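Local coordinates for protein Cas6b (Methanococcus maripaludis, PDB 4Z7K) that processes CRISPR RNA as a Cas6-type endoribonuclease, probably cutting precursor transcripts into guide units, and is held here bound to a nucleic acid strand, at residues D2-H7 and L69-L74; S21-Y26 and K83-S88; E34-N39 and P50-K55. One frame throughout, in Å; residues are numbered along the deposited sequence.

Interaction 1: D2-H7 and L69-L74; sequences DLEYMH and LGINFL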
loop_
_atom_site.group_PDB
_atom_site.type_symbol
_atom_site.label_atom_id
_atom_site.label_comp_id
_atom_site.label_asym_id
_atom_site.label_seq_id
_atom_site.Cartn_x
_atom_site.Cartn_y
_atom_site.Cartn_z
ATOM N N ASP B 2 -11.588 32.234 -2.820
ATOM C CA ASP B 2 -12.566 32.180 -1.735
ATOM C C ASP B 2 -13.346 30.869 -1.818
ATOM O O ASP B 2 -13.950 30.552 -2.840
ATOM C CB ASP B 2 -13.517 33.378 -1.774
ATOM C CG ASP B 2 -12.833 34.681 -1.397
ATOM O OD1 ASP B 2 -11.587 34.757 -1.481
ATOM O OD2 ASP B 2 -13.548 35.631 -1.006
ATOM N N LEU B 3 -13.325 30.116 -0.722
ATOM C CA LEU B 3 -13.986 28.816 -0.653
ATOM C C LEU B 3 -15.224 28.872 0.222
ATOM O O LEU B 3 -15.159 29.323 1.361
ATOM C CB LEU B 3 -13.024 27.760 -0.124
ATOM C CG LEU B 3 -13.500 26.317 -0.121
ATOM C CD1 LEU B 3 -13.768 25.831 -1.508
ATOM C CD2 LEU B 3 -12.412 25.505 0.516
ATOM N N GLU B 4 -16.328 28.367 -0.314
ATOM C CA GLU B 4 -17.618 28.354 0.353
ATOM C C GLU B 4 -17.760 27.048 1.134
ATOM O O GLU B 4 -17.508 25.972 0.593
ATOM C CB GLU B 4 -18.723 28.540 -0.698
ATOM C CG GLU B 4 -20.143 28.427 -0.211
ATOM C CD GLU B 4 -21.150 28.802 -1.287
ATOM O OE1 GLU B 4 -20.975 28.321 -2.428
ATOM O OE2 GLU B 4 -22.134 29.521 -0.981
ATOM N N TYR B 5 -18.112 27.136 2.414
ATOM C CA TYR B 5 -18.175 25.937 3.244
ATOM C C TYR B 5 -19.372 25.886 4.158
ATOM O O TYR B 5 -20.027 26.903 4.392
ATOM C CB TYR B 5 -16.891 25.812 4.103
ATOM C CG TYR B 5 -16.698 26.836 5.249
ATOM C CD1 TYR B 5 -17.388 26.721 6.463
ATOM C CD2 TYR B 5 -15.771 27.879 5.132
ATOM C CE1 TYR B 5 -17.191 27.642 7.509
ATOM C CE2 TYR B 5 -15.568 28.803 6.169
ATOM C CZ TYR B 5 -16.275 28.680 7.353
ATOM O OH TYR B 5 -16.063 29.600 8.368
ATOM N N MET B 6 -19.648 24.683 4.668
ATOM C CA MET B 6 -20.688 24.489 5.675
ATOM C C MET B 6 -20.357 23.281 6.578
ATOM O O MET B 6 -20.264 22.142 6.090
ATOM C CB MET B 6 -22.058 24.316 5.006
ATOM C CG MET B 6 -23.229 24.210 5.990
ATOM S SD MET B 6 -24.871 24.461 5.246
ATOM C CE MET B 6 -25.219 22.817 4.636
ATOM N N HIS B 7 -20.210 23.544 7.889
ATOM C CA HIS B 7 -20.069 22.503 8.922
ATOM C C HIS B 7 -21.424 22.135 9.485
ATOM O O HIS B 7 -22.253 23.012 9.737
ATOM C CB HIS B 7 -19.189 22.938 10.108
ATOM C CG HIS B 7 -17.970 23.727 9.741
ATOM N ND1 HIS B 7 -17.489 23.826 8.455
ATOM C CD2 HIS B 7 -17.135 24.461 10.516
ATOM C CE1 HIS B 7 -16.401 24.580 8.454
ATOM N NE2 HIS B 7 -16.170 24.984 9.688
ATOM N N LEU B 69 -20.591 22.504 -4.888
ATOM C CA LEU B 69 -20.922 21.093 -5.088
ATOM C C LEU B 69 -21.251 20.372 -3.771
ATOM O O LEU B 69 -22.188 19.562 -3.706
ATOM C CB LEU B 69 -19.779 20.371 -5.802
ATOM C CG LEU B 69 -20.003 18.881 -6.079
ATOM C CD1 LEU B 69 -21.023 18.706 -7.172
ATOM C CD2 LEU B 69 -18.705 18.177 -6.439
ATOM N N GLY B 70 -20.452 20.635 -2.737
ATOM C CA GLY B 70 -20.639 19.977 -1.452
ATOM C C GLY B 70 -21.806 20.541 -0.666
ATOM O O GLY B 70 -22.707 19.813 -0.243
ATOM N N ILE B 71 -21.800 21.860 -0.527
ATOM C CA ILE B 71 -22.840 22.582 0.170
ATOM C C ILE B 71 -24.225 22.331 -0.378
ATOM O O ILE B 71 -25.146 22.065 0.379
ATOM C CB ILE B 71 -22.603 24.071 0.091
ATOM C CG1 ILE B 71 -21.404 24.452 0.946
ATOM C CG2 ILE B 71 -23.850 24.822 0.509
ATOM C CD1 ILE B 71 -21.459 25.868 1.448
ATOM N N ASN B 72 -24.382 22.434 -1.694
ATOM C CA ASN B 72 -25.707 22.286 -2.305
ATOM C C ASN B 72 -26.356 20.912 -2.056
ATOM O O ASN B 72 -27.554 20.851 -1.817
ATOM C CB ASN B 72 -25.643 22.601 -3.808
ATOM C CG ASN B 72 -25.905 24.093 -4.105
ATOM O OD1 ASN B 72 -26.454 24.835 -3.278
ATOM N ND2 ASN B 72 -25.492 24.533 -5.284
ATOM N N PHE B 73 -25.587 19.823 -2.087
ATOM C CA PHE B 73 -26.146 18.518 -1.715
ATOM C C PHE B 73 -26.601 18.543 -0.274
ATOM O O PHE B 73 -27.666 18.027 0.080
ATOM C CB PHE B 73 -25.129 17.396 -1.884
ATOM C CG PHE B 73 -25.382 16.207 -0.983
ATOM C CD1 PHE B 73 -24.656 16.034 0.184
ATOM C CD2 PHE B 73 -26.306 15.238 -1.324
ATOM C CE1 PHE B 73 -24.872 14.941 1.000
ATOM C CE2 PHE B 73 -26.523 14.139 -0.504
ATOM C CZ PHE B 73 -25.805 13.994 0.654
ATOM N N LEU B 74 -25.751 19.134 0.557
ATOM C CA LEU B 74 -25.954 19.201 2.004
ATOM C C LEU B 74 -27.300 19.874 2.285
ATOM O O LEU B 74 -28.017 19.454 3.185
ATOM C CB LEU B 74 -24.783 19.924 2.686
ATOM C CG LEU B 74 -24.293 19.321 4.002
ATOM C CD1 LEU B 74 -23.943 17.843 3.828
ATOM C CD2 LEU B 74 -23.081 20.087 4.477
#
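Ile71 reaches from helix 67-76 onto strand 2-9, where Glu4 and Met6 receive it. The strands and helices of this N-terminal part follow the order beta-alpha-beta-beta-alpha-beta, with the four strands in one antiparallel sheet. This is the ferredoxin-like fold of the RAMP proteins. The contact lays the second helix on the first strand; the axes of 2-7 and 69-74 come within 7.9 Å, at 33°. The link is apolar. Ile71 carries CG1 beside its backbone N (chi1 -71°), and CD1 extends toward the strand. Ile71 CD1 lies 3.3 Å from Glu4 CG and 3.4 Å from the carbonyl carbon Tyr5 C. Ile71 CD1 also meets Met6 CB at 3.9 Å. The aliphatic part of Glu4 crosses the isoleucine at about a right angle. With Ile71 cut back to an alanine, Met6 CB and the methylenes of Glu4 would probably lose their apolar partner, leaving a gap between helix and strand. Tyr5 turns the other way, to the face where it meets His100. Strand 98-109 also borders the contact, since Lys101 touches both Met6 and Ile71. Met6 has CG anti to its N and then bends at chi3 (85°). The bend carries its terminal methyl to the next turn of the helix, where Met6 CE lies 3.5 Å from both Leu74 CB and Leu74 CD2.

Interaction 2: S21-Y26 and K83-S88; sequences SKLRGY and KELIIS. With nucleotides of chain C.
Tyr26 lays one ring face against the backbone of Leu85 and Ile86. Leu85 CA sits over that face, 4.3 Å from the ring centroid and offset toward the rim, a CH-pi contact. The remaining apolar contacts join helix 20-30 to the short strand 85-87 of a two-stranded hairpin. Ile86 CG1 meets Tyr26 CD1 at 3.5 Å, and the two side chains cross at about a right angle. Leu23 CD1 touches Leu85 CD1. Ile87 puts CG2 against Lys22 CB at 3.6 Å, while its CD1 lies by the helix backbone at Lys22 O. One weak hydrogen bond joins the two segments: Lys22, extended beyond CG, brings NZ to Ser88 OG at 3.5 Å. The Tyr26 hydroxyl is hydrogen-bonded to Glu82, just before 83-88. Nucleic acid contacts form the third group. U25 of chain C lies across both segments: Ser88 N gives a weak bond to U25 O2, and Gly25 packs close to the nucleotide, where a side chain would probably crowd the sugar. On another side of the helix, Arg24 directs NH2 to O3' of DC23 of chain C at 2.6 Å, nearly straight (174°) and in the guanidinium plane. The apolar side chains thus join helix and hairpin, the backbone of Ser88 and Gly25 and the Lys22 methylenes meet U25, and Arg24 binds the bridging oxygen to A24 of chain C and probably helps position it.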
loop_
_atom_site.group_PDB
_atom_site.type_symbol
_atom_site.label_atom_id
_atom_site.label_comp_id
_atom_site.label_asym_id
_atom_site.label_seq_id
_atom_site.Cartn_x
_atom_site.Cartn_y
_atom_site.Cartn_z
ATOM N N SER B 21 -15.600 6.156 10.696
ATOM C CA SER B 21 -15.815 5.189 9.627
ATOM C C SER B 21 -17.285 4.813 9.590
ATOM O O SER B 21 -17.883 4.693 8.522
ATOM C CB SER B 21 -14.956 3.941 9.842
ATOM O OG SER B 21 -13.598 4.279 10.089
ATOM N N LYS B 22 -17.848 4.621 10.781
ATOM C CA LYS B 22 -19.252 4.258 10.970
ATOM C C LYS B 22 -20.205 5.442 10.786
ATOM O O LYS B 22 -21.318 5.280 10.294
ATOM C CB LYS B 22 -19.442 3.627 12.343
ATOM C CG LYS B 22 -18.319 2.676 12.729
ATOM C CD LYS B 22 -18.594 2.026 14.074
ATOM C CE LYS B 22 -17.396 1.248 14.585
ATOM N NZ LYS B 22 -17.783 0.361 15.718
ATOM N N LEU B 23 -19.774 6.626 11.204
ATOM C CA LEU B 23 -20.513 7.851 10.927
ATOM C C LEU B 23 -20.690 8.033 9.428
ATOM O O LEU B 23 -21.778 8.351 8.942
ATOM C CB LEU B 23 -19.783 9.064 11.500
ATOM C CG LEU B 23 -20.551 10.359 11.284
ATOM C CD1 LEU B 23 -21.697 10.475 12.245
ATOM C CD2 LEU B 23 -19.605 11.535 11.393
ATOM N N ARG B 24 -19.598 7.837 8.699
ATOM C CA ARG B 24 -19.637 7.852 7.246
ATOM C C ARG B 24 -20.452 6.670 6.771
ATOM O O ARG B 24 -21.301 6.808 5.897
ATOM C CB ARG B 24 -18.224 7.796 6.664
ATOM C CG ARG B 24 -18.181 7.470 5.200
ATOM C CD ARG B 24 -16.929 7.987 4.556
ATOM N NE ARG B 24 -16.814 7.515 3.184
ATOM C CZ ARG B 24 -16.414 6.284 2.875
ATOM N NH1 ARG B 24 -16.127 5.408 3.833
ATOM N NH2 ARG B 24 -16.324 5.916 1.610
ATOM N N GLY B 25 -20.246 5.534 7.433
ATOM C CA GLY B 25 -20.903 4.288 7.090
ATOM C C GLY B 25 -22.399 4.489 6.952
ATOM O O GLY B 25 -22.994 4.040 5.971
ATOM N N TYR B 26 -23.002 5.180 7.919
ATOM C CA TYR B 26 -24.455 5.301 7.991
ATOM C C TYR B 26 -25.064 6.189 6.903
ATOM O O TYR B 26 -26.181 5.949 6.465
ATOM C CB TYR B 26 -24.858 5.859 9.373
ATOM C CG TYR B 26 -26.237 6.489 9.397
ATOM C CD1 TYR B 26 -27.359 5.750 9.763
ATOM C CD2 TYR B 26 -26.418 7.825 9.026
ATOM C CE1 TYR B 26 -28.618 6.320 9.762
ATOM C CE2 TYR B 26 -27.674 8.398 9.008
ATOM C CZ TYR B 26 -28.773 7.646 9.380
ATOM O OH TYR B 26 -30.023 8.233 9.365
ATOM N N LYS B 83 -33.361 12.875 10.755
ATOM C CA LYS B 83 -33.880 11.966 11.758
ATOM C C LYS B 83 -32.773 11.013 12.192
ATOM O O LYS B 83 -31.782 10.863 11.475
ATOM C CB LYS B 83 -35.118 11.206 11.269
ATOM C CG LYS B 83 -36.249 12.136 10.880
ATOM C CD LYS B 83 -36.345 13.253 11.921
ATOM C CE LYS B 83 -37.608 14.093 11.774
ATOM N NZ LYS B 83 -37.632 15.261 12.713
ATOM N N GLU B 84 -32.955 10.384 13.350
ATOM C CA GLU B 84 -31.990 9.471 13.983
ATOM C C GLU B 84 -30.734 8.946 13.277
ATOM O O GLU B 84 -30.798 8.509 12.139
ATOM C CB GLU B 84 -32.831 8.214 14.291
ATOM C CG GLU B 84 -32.235 7.001 15.015
ATOM C CD GLU B 84 -32.896 5.705 14.465
ATOM O OE1 GLU B 84 -33.844 5.826 13.646
ATOM O OE2 GLU B 84 -32.513 4.577 14.860
ATOM N N LEU B 85 -29.587 9.000 13.939
ATOM C CA LEU B 85 -28.368 8.544 13.293
ATOM C C LEU B 85 -28.037 7.180 13.959
ATOM O O LEU B 85 -28.295 7.025 15.154
ATOM C CB LEU B 85 -27.251 9.584 13.393
ATOM C CG LEU B 85 -25.755 9.352 13.582
ATOM C CD1 LEU B 85 -25.102 10.691 13.358
ATOM C CD2 LEU B 85 -25.391 8.800 14.953
ATOM N N ILE B 86 -27.452 6.204 13.264
ATOM C CA ILE B 86 -27.221 4.910 13.930
ATOM C C ILE B 86 -25.807 4.379 13.701
ATOM O O ILE B 86 -25.270 4.422 12.593
ATOM C CB ILE B 86 -28.246 3.807 13.516
ATOM C CG1 ILE B 86 -28.001 3.288 12.107
ATOM C CG2 ILE B 86 -29.679 4.285 13.664
ATOM C CD1 ILE B 86 -28.737 1.996 11.820
ATOM N N ILE B 87 -25.204 3.896 14.784
ATOM C CA ILE B 87 -23.821 3.450 14.770
ATOM C C ILE B 87 -23.648 2.110 15.475
ATOM O O ILE B 87 -23.525 2.069 16.698
ATOM C CB ILE B 87 -22.897 4.478 15.458
ATOM C CG1 ILE B 87 -23.131 5.894 14.919
ATOM C CG2 ILE B 87 -21.442 4.064 15.322
ATOM C CD1 ILE B 87 -22.681 6.092 13.500
ATOM N N SER B 88 -23.683 1.023 14.710
ATOM C CA SER B 88 -23.129 -0.259 15.151
ATOM C C SER B 88 -23.592 -0.816 16.518
ATOM O O SER B 88 -22.768 -0.942 17.431
ATOM C CB SER B 88 -21.594 -0.127 15.161
ATOM O OG SER B 88 -20.997 -0.907 16.185
ATOM P P U C 25 -20.311 -0.156 5.300
ATOM O OP1 U C 25 -20.840 -1.372 4.622
ATOM O OP2 U C 25 -21.096 1.112 5.267
ATOM O "O5'" U C 25 -20.088 -0.574 6.818
ATOM C "C5'" U C 25 -18.982 -0.072 7.560
ATOM C "C4'" U C 25 -19.285 -0.056 9.034
ATOM O "O4'" U C 25 -19.928 1.203 9.391
ATOM C "C3'" U C 25 -20.246 -1.146 9.517
ATOM O "O3'" U C 25 -19.577 -2.349 9.856
ATOM C "C2'" U C 25 -20.955 -0.494 10.703
ATOM O "O2'" U C 25 -20.169 -0.575 11.888
ATOM C "C1'" U C 25 -21.028 0.964 10.249
ATOM N N1 U C 25 -22.312 1.327 9.593
ATOM C C2 U C 25 -23.294 1.781 10.457
ATOM O O2 U C 25 -23.098 1.874 11.658
ATOM N N3 U C 25 -24.495 2.127 9.880
ATOM C C4 U C 25 -24.808 2.067 8.540
ATOM O O4 U C 25 -25.931 2.422 8.170
ATOM C C5 U C 25 -23.742 1.589 7.702
ATOM C C6 U C 25 -22.561 1.246 8.239
ATOM P P DC C 23 -12.789 7.478 -0.289
ATOM O OP1 DC C 23 -14.153 7.957 -0.008
ATOM O OP2 DC C 23 -11.775 7.511 0.802
ATOM O "O5'" DC C 23 -12.855 5.991 -0.854
ATOM C "C5'" DC C 23 -14.069 5.457 -1.236
ATOM C "C4'" DC C 23 -14.050 3.989 -0.966
ATOM O "O4'" DC C 23 -12.844 3.460 -1.517
ATOM C "C3'" DC C 23 -14.020 3.638 0.510
ATOM O "O3'" DC C 23 -15.377 3.534 0.997
ATOM C "C2'" DC C 23 -13.277 2.304 0.521
ATOM C "C1'" DC C 23 -12.355 2.423 -0.701
ATOM N N1 DC C 23 -10.969 2.739 -0.370
ATOM C C2 DC C 23 -10.134 1.737 0.121
ATOM O O2 DC C 23 -10.580 0.591 0.265
ATOM N N3 DC C 23 -8.855 2.046 0.417
ATOM C C4 DC C 23 -8.400 3.283 0.253
ATOM N N4 DC C 23 -7.121 3.522 0.565
ATOM C C5 DC C 23 -9.235 4.329 -0.244
ATOM C C6 DC C 23 -10.506 4.014 -0.538
ATOM P P A C 24 -16.017 2.124 1.440
ATOM O OP1 A C 24 -15.511 1.770 2.791
ATOM O OP2 A C 24 -15.864 1.139 0.341
ATOM O "O5'" A C 24 -17.591 2.415 1.497
ATOM C "C5'" A C 24 -18.229 3.031 2.608
ATOM C "C4'" A C 24 -19.123 2.041 3.327
ATOM O "O4'" A C 24 -20.333 1.775 2.545
ATOM C "C3'" A C 24 -18.456 0.685 3.559
ATOM O "O3'" A C 24 -18.804 0.109 4.821
ATOM C "C2'" A C 24 -18.965 -0.158 2.392
ATOM O "O2'" A C 24 -18.981 -1.550 2.645
ATOM C "C1'" A C 24 -20.377 0.397 2.179
ATOM N N9 A C 24 -20.904 0.297 0.812
ATOM C C8 A C 24 -22.193 0.621 0.470
ATOM N N7 A C 24 -22.480 0.409 -0.793
ATOM C C5 A C 24 -21.315 -0.140 -1.315
ATOM C C6 A C 24 -20.984 -0.571 -2.610
ATOM N N6 A C 24 -21.837 -0.516 -3.633
ATOM N N1 A C 24 -19.752 -1.079 -2.827
ATOM C C2 A C 24 -18.903 -1.135 -1.799
ATOM N N3 A C 24 -19.101 -0.750 -0.543
ATOM C C4 A C 24 -20.348 -0.271 -0.333
#

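Interaction 3: E34-N39 and P50-K55; sequences EEIVHN and PQIQFK. With nucleotides of chain C.
Ile36 and Ile52 form the tight part of this buried contact. Their side chains cross at about a right angle, with Ile36 CG2 3.6 Å from Ile52 CG1. CG2 of Ile36 stands anti to its backbone N, which turns this branch to the strand. Val37 is looser: it lies alongside Ile52, with Val37 CG1 4.1 Å from Ile52 CG2. The rim of the Phe54 ring comes to Val37 O, with Phe54 CE1 at 4.1 Å and Val37 O near the ring plane. Leu69 and Phe73 of helix 67-76 add to the same apolar layer. The other side of the loop is polar and faces the nucleic acid of chain C. Asn39 ND2 packs on Pro50 CG at 3.7 Å. Asn39 ND2 also donates to OP1 of DC23 and O3' of G22 of chain C, each at 3.0 Å, reaching two oxygens of one phosphodiester. His38 turns away from the strand. Its ND1 donates to Glu35 OE2 at 2.7 Å, which helps to set the ring's rotation; its fit against the base of A24 of chain C is doubtful. The arrangement is that of a nucleic acid-binding loop held by hydrophobic packing to the outermost strand 52-57 of a ferredoxin-like sheet.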
loop_
_atom_site.group_PDB
_atom_site.type_symbol
_atom_site.label_atom_id
_atom_site.label_comp_id
_atom_site.label_asym_id
_atom_site.label_seq_id
_atom_site.Cartn_x
_atom_site.Cartn_y
_atom_site.Cartn_z
ATOM N N GLU B 34 -26.928 9.664 -4.152
ATOM C CA GLU B 34 -26.073 10.738 -4.670
ATOM C C GLU B 34 -24.706 10.505 -4.054
ATOM O O GLU B 34 -24.608 10.352 -2.833
ATOM C CB GLU B 34 -26.609 12.137 -4.362
ATOM C CG GLU B 34 -25.631 13.279 -4.690
ATOM C CD GLU B 34 -24.726 12.998 -5.910
ATOM O OE1 GLU B 34 -25.263 12.752 -7.019
ATOM O OE2 GLU B 34 -23.476 13.037 -5.762
ATOM N N GLU B 35 -23.649 10.452 -4.858
ATOM C CA GLU B 35 -22.430 9.882 -4.318
ATOM C C GLU B 35 -21.223 10.795 -4.244
ATOM O O GLU B 35 -20.112 10.429 -4.627
ATOM C CB GLU B 35 -22.106 8.603 -5.042
ATOM C CG GLU B 35 -22.673 7.579 -4.116
ATOM C CD GLU B 35 -22.098 6.210 -4.215
ATOM O OE1 GLU B 35 -20.889 6.076 -4.465
ATOM O OE2 GLU B 35 -22.821 5.267 -3.817
ATOM N N ILE B 36 -21.465 11.991 -3.724
ATOM C CA ILE B 36 -20.423 12.696 -3.029
ATOM C C ILE B 36 -20.159 11.925 -1.740
ATOM O O ILE B 36 -19.006 11.680 -1.420
ATOM C CB ILE B 36 -20.763 14.157 -2.673
ATOM C CG1 ILE B 36 -21.417 14.909 -3.829
ATOM C CG2 ILE B 36 -19.494 14.873 -2.258
ATOM C CD1 ILE B 36 -21.385 16.439 -3.656
ATOM N N VAL B 37 -21.197 11.495 -1.021
ATOM C CA VAL B 37 -20.966 10.938 0.318
ATOM C C VAL B 37 -20.168 9.620 0.317
ATOM O O VAL B 37 -19.125 9.515 1.001
ATOM C CB VAL B 37 -22.341 10.728 1.045
ATOM C CG1 VAL B 37 -23.046 12.042 1.220
ATOM C CG2 VAL B 37 -23.253 9.808 0.264
ATOM N N HIS B 38 -20.635 8.676 -0.500
ATOM C CA HIS B 38 -20.111 7.310 -0.641
ATOM C C HIS B 38 -18.747 7.294 -1.293
ATOM O O HIS B 38 -17.874 6.478 -0.953
ATOM C CB HIS B 38 -21.119 6.442 -1.384
ATOM C CG HIS B 38 -21.036 4.996 -1.051
ATOM N ND1 HIS B 38 -21.390 3.999 -1.941
ATOM C CD2 HIS B 38 -20.510 4.375 0.026
ATOM C CE1 HIS B 38 -21.154 2.829 -1.384
ATOM N NE2 HIS B 38 -20.621 3.028 -0.190
ATOM N N ASN B 39 -18.580 8.232 -2.220
ATOM C CA ASN B 39 -17.471 8.292 -3.164
ATOM C C ASN B 39 -17.212 7.110 -4.137
ATOM O O ASN B 39 -16.054 6.784 -4.396
ATOM C CB ASN B 39 -16.208 8.574 -2.340
ATOM C CG ASN B 39 -15.703 9.989 -2.507
ATOM O OD1 ASN B 39 -16.355 10.836 -3.116
ATOM N ND2 ASN B 39 -14.563 10.268 -1.897
ATOM N N PRO B 50 -12.419 14.528 -1.494
ATOM C CA PRO B 50 -13.799 14.450 -0.966
ATOM C C PRO B 50 -14.340 15.798 -0.512
ATOM O O PRO B 50 -13.739 16.421 0.364
ATOM C CB PRO B 50 -13.683 13.486 0.223
ATOM C CG PRO B 50 -12.487 12.682 -0.071
ATOM C CD PRO B 50 -11.526 13.603 -0.779
ATOM N N GLN B 51 -15.445 16.246 -1.106
ATOM C CA GLN B 51 -16.009 17.542 -0.751
ATOM C C GLN B 51 -17.161 17.333 0.211
ATOM O O GLN B 51 -17.859 18.280 0.580
ATOM C CB GLN B 51 -16.392 18.329 -2.010
ATOM C CG GLN B 51 -15.593 17.849 -3.233
ATOM C CD GLN B 51 -15.726 18.738 -4.462
ATOM O OE1 GLN B 51 -16.303 19.827 -4.404
ATOM N NE2 GLN B 51 -15.171 18.276 -5.583
ATOM N N ILE B 52 -17.335 16.071 0.608
ATOM C CA ILE B 52 -18.097 15.712 1.806
ATOM C C ILE B 52 -17.248 14.764 2.655
ATOM O O ILE B 52 -16.912 13.674 2.193
ATOM C CB ILE B 52 -19.450 15.022 1.491
ATOM C CG1 ILE B 52 -20.477 16.029 0.988
ATOM C CG2 ILE B 52 -20.022 14.364 2.749
ATOM C CD1 ILE B 52 -20.946 16.964 2.053
ATOM N N GLN B 53 -16.918 15.169 3.887
ATOM C CA GLN B 53 -16.060 14.373 4.785
ATOM C C GLN B 53 -16.684 14.181 6.173
ATOM O O GLN B 53 -17.254 15.113 6.744
ATOM C CB GLN B 53 -14.697 15.044 4.955
ATOM C CG GLN B 53 -14.087 15.554 3.679
ATOM C CD GLN B 53 -12.914 16.462 3.941
ATOM O OE1 GLN B 53 -12.244 16.337 4.965
ATOM N NE2 GLN B 53 -12.667 17.397 3.033
ATOM N N PHE B 54 -16.547 12.986 6.728
ATOM C CA PHE B 54 -17.114 12.705 8.040
ATOM C C PHE B 54 -16.056 12.550 9.134
ATOM O O PHE B 54 -15.150 11.731 9.032
ATOM C CB PHE B 54 -17.988 11.472 7.954
ATOM C CG PHE B 54 -19.047 11.589 6.918
ATOM C CD1 PHE B 54 -18.885 11.003 5.679
ATOM C CD2 PHE B 54 -20.185 12.331 7.165
ATOM C CE1 PHE B 54 -19.850 11.129 4.723
ATOM C CE2 PHE B 54 -21.154 12.461 6.219
ATOM C CZ PHE B 54 -20.991 11.859 4.996
ATOM N N LYS B 55 -16.183 13.358 10.180
ATOM C CA LYS B 55 -15.162 13.454 11.209
ATOM C C LYS B 55 -15.794 13.309 12.595
ATOM O O LYS B 55 -16.979 13.616 12.763
ATOM C CB LYS B 55 -14.436 14.791 11.063
ATOM C CG LYS B 55 -13.832 14.968 9.676
ATOM C CD LYS B 55 -13.335 16.375 9.390
ATOM C CE LYS B 55 -12.457 16.394 8.128
ATOM N NZ LYS B 55 -11.326 15.396 8.057
ATOM P P A C 24 -16.017 2.124 1.440
ATOM O OP1 A C 24 -15.511 1.770 2.791
ATOM O OP2 A C 24 -15.864 1.139 0.341
ATOM O "O5'" A C 24 -17.591 2.415 1.497
ATOM C "C5'" A C 24 -18.229 3.031 2.608
ATOM C "C4'" A C 24 -19.123 2.041 3.327
ATOM O "O4'" A C 24 -20.333 1.775 2.545
ATOM C "C3'" A C 24 -18.456 0.685 3.559
ATOM O "O3'" A C 24 -18.804 0.109 4.821
ATOM C "C2'" A C 24 -18.965 -0.158 2.392
ATOM O "O2'" A C 24 -18.981 -1.550 2.645
ATOM C "C1'" A C 24 -20.377 0.397 2.179
ATOM N N9 A C 24 -20.904 0.297 0.812
ATOM C C8 A C 24 -22.193 0.621 0.470
ATOM N N7 A C 24 -22.480 0.409 -0.793
ATOM C C5 A C 24 -21.315 -0.140 -1.315
ATOM C C6 A C 24 -20.984 -0.571 -2.610
ATOM N N6 A C 24 -21.837 -0.516 -3.633
ATOM N N1 A C 24 -19.752 -1.079 -2.827
ATOM C C2 A C 24 -18.903 -1.135 -1.799
ATOM N N3 A C 24 -19.101 -0.750 -0.543
ATOM C C4 A C 24 -20.348 -0.271 -0.333
ATOM P P DC C 23 -12.789 7.478 -0.289
ATOM O OP1 DC C 23 -14.153 7.957 -0.008
ATOM O OP2 DC C 23 -11.775 7.511 0.802
ATOM O "O5'" DC C 23 -12.855 5.991 -0.854
ATOM C "C5'" DC C 23 -14.069 5.457 -1.236
ATOM C "C4'" DC C 23 -14.050 3.989 -0.966
ATOM O "O4'" DC C 23 -12.844 3.460 -1.517
ATOM C "C3'" DC C 23 -14.020 3.638 0.510
ATOM O "O3'" DC C 23 -15.377 3.534 0.997
ATOM C "C2'" DC C 23 -13.277 2.304 0.521
ATOM C "C1'" DC C 23 -12.355 2.423 -0.701
ATOM N N1 DC C 23 -10.969 2.739 -0.370
ATOM C C2 DC C 23 -10.134 1.737 0.121
ATOM O O2 DC C 23 -10.580 0.591 0.265
ATOM N N3 DC C 23 -8.855 2.046 0.417
ATOM C C4 DC C 23 -8.400 3.283 0.253
ATOM N N4 DC C 23 -7.121 3.522 0.565
ATOM C C5 DC C 23 -9.235 4.329 -0.244
ATOM C C6 DC C 23 -10.506 4.014 -0.538
ATOM P P G C 22 -7.817 10.317 -0.612
ATOM O OP1 G C 22 -8.699 11.239 0.162
ATOM O OP2 G C 22 -7.225 9.159 0.099
ATOM O "O5'" G C 22 -8.605 9.658 -1.837
ATOM C "C5'" G C 22 -9.765 10.256 -2.409
ATOM C "C4'" G C 22 -10.622 9.222 -3.100
ATOM O "O4'" G C 22 -9.845 8.583 -4.147
ATOM C "C3'" G C 22 -11.097 8.072 -2.212
ATOM O "O3'" G C 22 -12.322 8.353 -1.556
ATOM C "C2'" G C 22 -11.215 6.907 -3.175
ATOM O "O2'" G C 22 -12.459 6.973 -3.856
ATOM C "C1'" G C 22 -10.071 7.190 -4.147
ATOM N N9 G C 22 -8.818 6.551 -3.706
ATOM C C8 G C 22 -7.655 7.237 -3.474
ATOM N N7 G C 22 -6.669 6.488 -3.087
ATOM C C5 G C 22 -7.220 5.225 -3.053
ATOM C C6 G C 22 -6.603 4.012 -2.700
ATOM O O6 G C 22 -5.431 3.840 -2.348
ATOM N N1 G C 22 -7.484 2.944 -2.798
ATOM C C2 G C 22 -8.790 3.038 -3.195
ATOM N N2 G C 22 -9.461 1.879 -3.216
ATOM N N3 G C 22 -9.380 4.178 -3.526
ATOM C C4 G C 22 -8.543 5.230 -3.435
#

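Interaction 3 touches both others; interactions 2 and 3 reach the bound strand and interaction 1 does not. The nearest atom of interaction 1 is about 13 Å from the nucleic acid. It meets interaction 3 through helix 67-76: Phe73 CZ lies 3.4 Å from Val37 CG1, and Leu74 CD1 is 3.6 Å from Ile52 CD1. Their centres are about 12 Å apart. Interaction 3 in turn touches interaction 2, where Arg24 NH2 probably makes a weak hydrogen bond to His38 O, 3.0 Å, and Arg24 CB packs on Phe54 CD1. Interactions 1 and 2 do not touch; their centres are about 21 Å apart. Between them, interactions 2 and 3 contact four successive nucleotides, G22 to U25 of chain C.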